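Local coordinates for protein aminotransferase AspB (Helicobacter pylori 26695, PDB 3EZS) that probably catalyses transamination with pyridoxal 5'-phosphate as cofactor, as a class I and II aminotransferase, at residues 309-314 / 351-356. Numbering follows the deposited sequence.
Sequences SFYVYL and RLALVY
The Tyr311 ring lies against one face of the Arg351 guanidinium. The two planes are only 20° apart. Ring atom CE1 of Tyr311 sits 3.5 Å from CZ of Arg351, offset toward the rim of the guanidinium. The extended first part of the Arg351 chain carries CD to 3.4 Å from Tyr311 CD1. The bend at chi3 (73°) then turns NE and the guanidinium along the ring. CD1 of Phe310 lies over one face of the Tyr311 ring, and Leu352 O sits at that ring's edge, in its plane. One face of the Phe310 ring receives the methyl CG1 of Val355, a CH-pi contact 3.8 Å from the ring centroid.

The polar ends of Arg351 and Tyr311 are held from outside the two segments. Arg351 NH2 hydrogen-bonds Gly29 O and NH1 hydrogen-bonds Asn165 OD1, which fixes the rotation of the guanidinium. Tyr311 OH shares a hydrogen bond with Tyr196 OH.

On the sheet face that carries Val312, CB of Val312 meets CB of Leu352 at 4.0 Å. Val312 CG2 also touches Leu354 CD1 at 3.8 Å. Ala296 of helix 280-299 packs on Val312 and Leu354.

Val312 and Leu352 form a hydrogen-bonded antiparallel pair, with Val312 N to Leu352 O at 3.0 Å and a return bond from Leu352 N to Val312 O. Ser309 OG accepts from Tyr311 N, forming an ST turn just before the strand. Beyond the paired strands, Leu354 N reaches Phe310 O at 2.9 Å. Leu354 then centres an inverse gamma turn. These neighbouring strands belong to the small three-stranded antiparallel sheet. The buried position of Arg351, with Asn165 on NH1, is consistent with the arginine that binds the substrate alpha-carboxylate in class I and II aminotransferases.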
loop_
_atom_site.group_PDB
_atom_site.type_symbol
_atom_site.label_atom_id
_atom_site.label_comp_id
_atom_site.label_asym_id
_atom_site.label_seq_id
_atom_site.Cartn_x
_atom_site.Cartn_y
_atom_site.Cartn_z
ATOM N N SER A 309 -4.735 -18.983 18.711
ATOM C CA SER A 309 -5.368 -17.676 18.487
ATOM C C SER A 309 -5.654 -17.094 19.872
ATOM O O SER A 309 -5.294 -17.695 20.864
ATOM C CB SER A 309 -6.657 -17.758 17.635
ATOM O OG SER A 309 -7.842 -17.956 18.423
ATOM N N PHE A 310 -6.258 -15.914 19.925
ATOM C CA PHE A 310 -6.683 -15.339 21.192
ATOM C C PHE A 310 -8.220 -15.162 21.257
ATOM O O PHE A 310 -8.739 -14.338 22.031
ATOM C CB PHE A 310 -5.911 -14.048 21.529
ATOM C CG PHE A 310 -5.898 -12.984 20.446
ATOM C CD1 PHE A 310 -7.058 -12.502 19.873
ATOM C CD2 PHE A 310 -4.699 -12.371 20.102
ATOM C CE1 PHE A 310 -7.021 -11.491 18.926
ATOM C CE2 PHE A 310 -4.663 -11.354 19.159
ATOM C CZ PHE A 310 -5.828 -10.921 18.576
ATOM N N TYR A 311 -8.946 -15.961 20.466
ATOM C CA TYR A 311 -10.403 -15.905 20.434
ATOM C C TYR A 311 -11.090 -17.025 21.216
ATOM O O TYR A 311 -10.487 -18.070 21.501
ATOM C CB TYR A 311 -10.936 -15.950 18.994
ATOM C CG TYR A 311 -10.390 -14.856 18.117
ATOM C CD1 TYR A 311 -10.745 -13.530 18.329
ATOM C CD2 TYR A 311 -9.497 -15.141 17.090
ATOM C CE1 TYR A 311 -10.219 -12.515 17.538
ATOM C CE2 TYR A 311 -8.972 -14.134 16.297
ATOM C CZ TYR A 311 -9.326 -12.821 16.540
ATOM O OH TYR A 311 -8.801 -11.810 15.756
ATOM N N VAL A 312 -12.346 -16.755 21.574
ATOM C CA VAL A 312 -13.267 -17.738 22.125
ATOM C C VAL A 312 -14.489 -17.649 21.211
ATOM O O VAL A 312 -15.042 -16.561 21.038
ATOM C CB VAL A 312 -13.690 -17.441 23.559
ATOM C CG1 VAL A 312 -14.703 -18.492 24.046
ATOM C CG2 VAL A 312 -12.454 -17.371 24.487
ATOM N N TYR A 313 -14.860 -18.773 20.588
ATOM C CA TYR A 313 -16.029 -18.875 19.700
ATOM C C TYR A 313 -17.105 -19.473 20.608
ATOM O O TYR A 313 -17.233 -20.695 20.717
ATOM C CB TYR A 313 -15.670 -19.770 18.496
ATOM C CG TYR A 313 -16.615 -19.707 17.322
ATOM C CD1 TYR A 313 -16.792 -18.522 16.598
ATOM C CD2 TYR A 313 -17.296 -20.832 16.898
ATOM C CE1 TYR A 313 -17.657 -18.468 15.504
ATOM C CE2 TYR A 313 -18.158 -20.786 15.800
ATOM C CZ TYR A 313 -18.333 -19.609 15.109
ATOM O OH TYR A 313 -19.197 -19.595 14.020
ATOM N N LEU A 314 -17.840 -18.591 21.288
ATOM C CA LEU A 314 -18.763 -18.970 22.367
ATOM C C LEU A 314 -20.195 -19.331 21.941
ATOM O O LEU A 314 -20.905 -18.473 21.423
ATOM C CB LEU A 314 -18.807 -17.833 23.392
ATOM C CG LEU A 314 -19.395 -18.090 24.785
ATOM C CD1 LEU A 314 -18.492 -19.016 25.599
ATOM C CD2 LEU A 314 -19.591 -16.747 25.506
ATOM N N ARG A 351 -18.118 -14.010 19.249
ATOM C CA ARG A 351 -16.691 -14.119 19.292
ATOM C C ARG A 351 -16.220 -13.174 20.384
ATOM O O ARG A 351 -16.716 -12.040 20.487
ATOM C CB ARG A 351 -16.035 -13.717 17.970
ATOM C CG ARG A 351 -14.543 -14.053 17.951
ATOM C CD ARG A 351 -13.803 -13.360 16.832
ATOM N NE ARG A 351 -13.642 -11.925 17.087
ATOM C CZ ARG A 351 -13.090 -11.092 16.211
ATOM N NH1 ARG A 351 -12.585 -11.547 15.069
ATOM N NH2 ARG A 351 -13.005 -9.810 16.492
ATOM N N LEU A 352 -15.255 -13.650 21.171
ATOM C CA LEU A 352 -14.620 -12.882 22.236
ATOM C C LEU A 352 -13.118 -12.765 21.875
ATOM O O LEU A 352 -12.499 -13.771 21.516
ATOM C CB LEU A 352 -14.747 -13.595 23.590
ATOM C CG LEU A 352 -16.103 -14.044 24.163
ATOM C CD1 LEU A 352 -15.887 -14.621 25.554
ATOM C CD2 LEU A 352 -17.109 -12.926 24.228
ATOM N N ALA A 353 -12.556 -11.554 21.984
ATOM C CA ALA A 353 -11.162 -11.282 21.657
ATOM C C ALA A 353 -10.427 -11.027 22.968
ATOM O O ALA A 353 -10.585 -9.969 23.567
ATOM C CB ALA A 353 -11.056 -10.064 20.697
ATOM N N LEU A 354 -9.626 -12.002 23.412
ATOM C CA LEU A 354 -8.954 -11.909 24.713
ATOM C C LEU A 354 -7.637 -11.130 24.582
ATOM O O LEU A 354 -6.541 -11.670 24.739
ATOM C CB LEU A 354 -8.750 -13.304 25.310
ATOM C CG LEU A 354 -10.005 -14.188 25.383
ATOM C CD1 LEU A 354 -9.674 -15.417 26.180
ATOM C CD2 LEU A 354 -11.247 -13.482 25.975
ATOM N N VAL A 355 -7.790 -9.832 24.337
ATOM C CA VAL A 355 -6.672 -8.943 24.031
ATOM C C VAL A 355 -6.230 -8.063 25.206
ATOM O O VAL A 355 -5.526 -7.072 25.007
ATOM C CB VAL A 355 -6.995 -8.109 22.753
ATOM C CG1 VAL A 355 -7.193 -9.045 21.555
ATOM C CG2 VAL A 355 -8.230 -7.233 22.952
ATOM N N TYR A 356 -6.609 -8.448 26.424
ATOM C CA TYR A 356 -6.225 -7.700 27.624
ATOM C C TYR A 356 -5.308 -8.541 28.508
ATOM O O TYR A 356 -5.236 -9.756 28.353
ATOM C CB TYR A 356 -7.452 -7.295 28.430
ATOM C CG TYR A 356 -8.352 -6.366 27.691
ATOM C CD1 TYR A 356 -9.344 -6.861 26.867
ATOM C CD2 TYR A 356 -8.225 -4.990 27.813
ATOM C CE1 TYR A 356 -10.177 -6.035 26.186
ATOM C CE2 TYR A 356 -9.052 -4.141 27.114
ATOM C CZ TYR A 356 -10.035 -4.674 26.299
ATOM O OH TYR A 356 -10.889 -3.861 25.582
#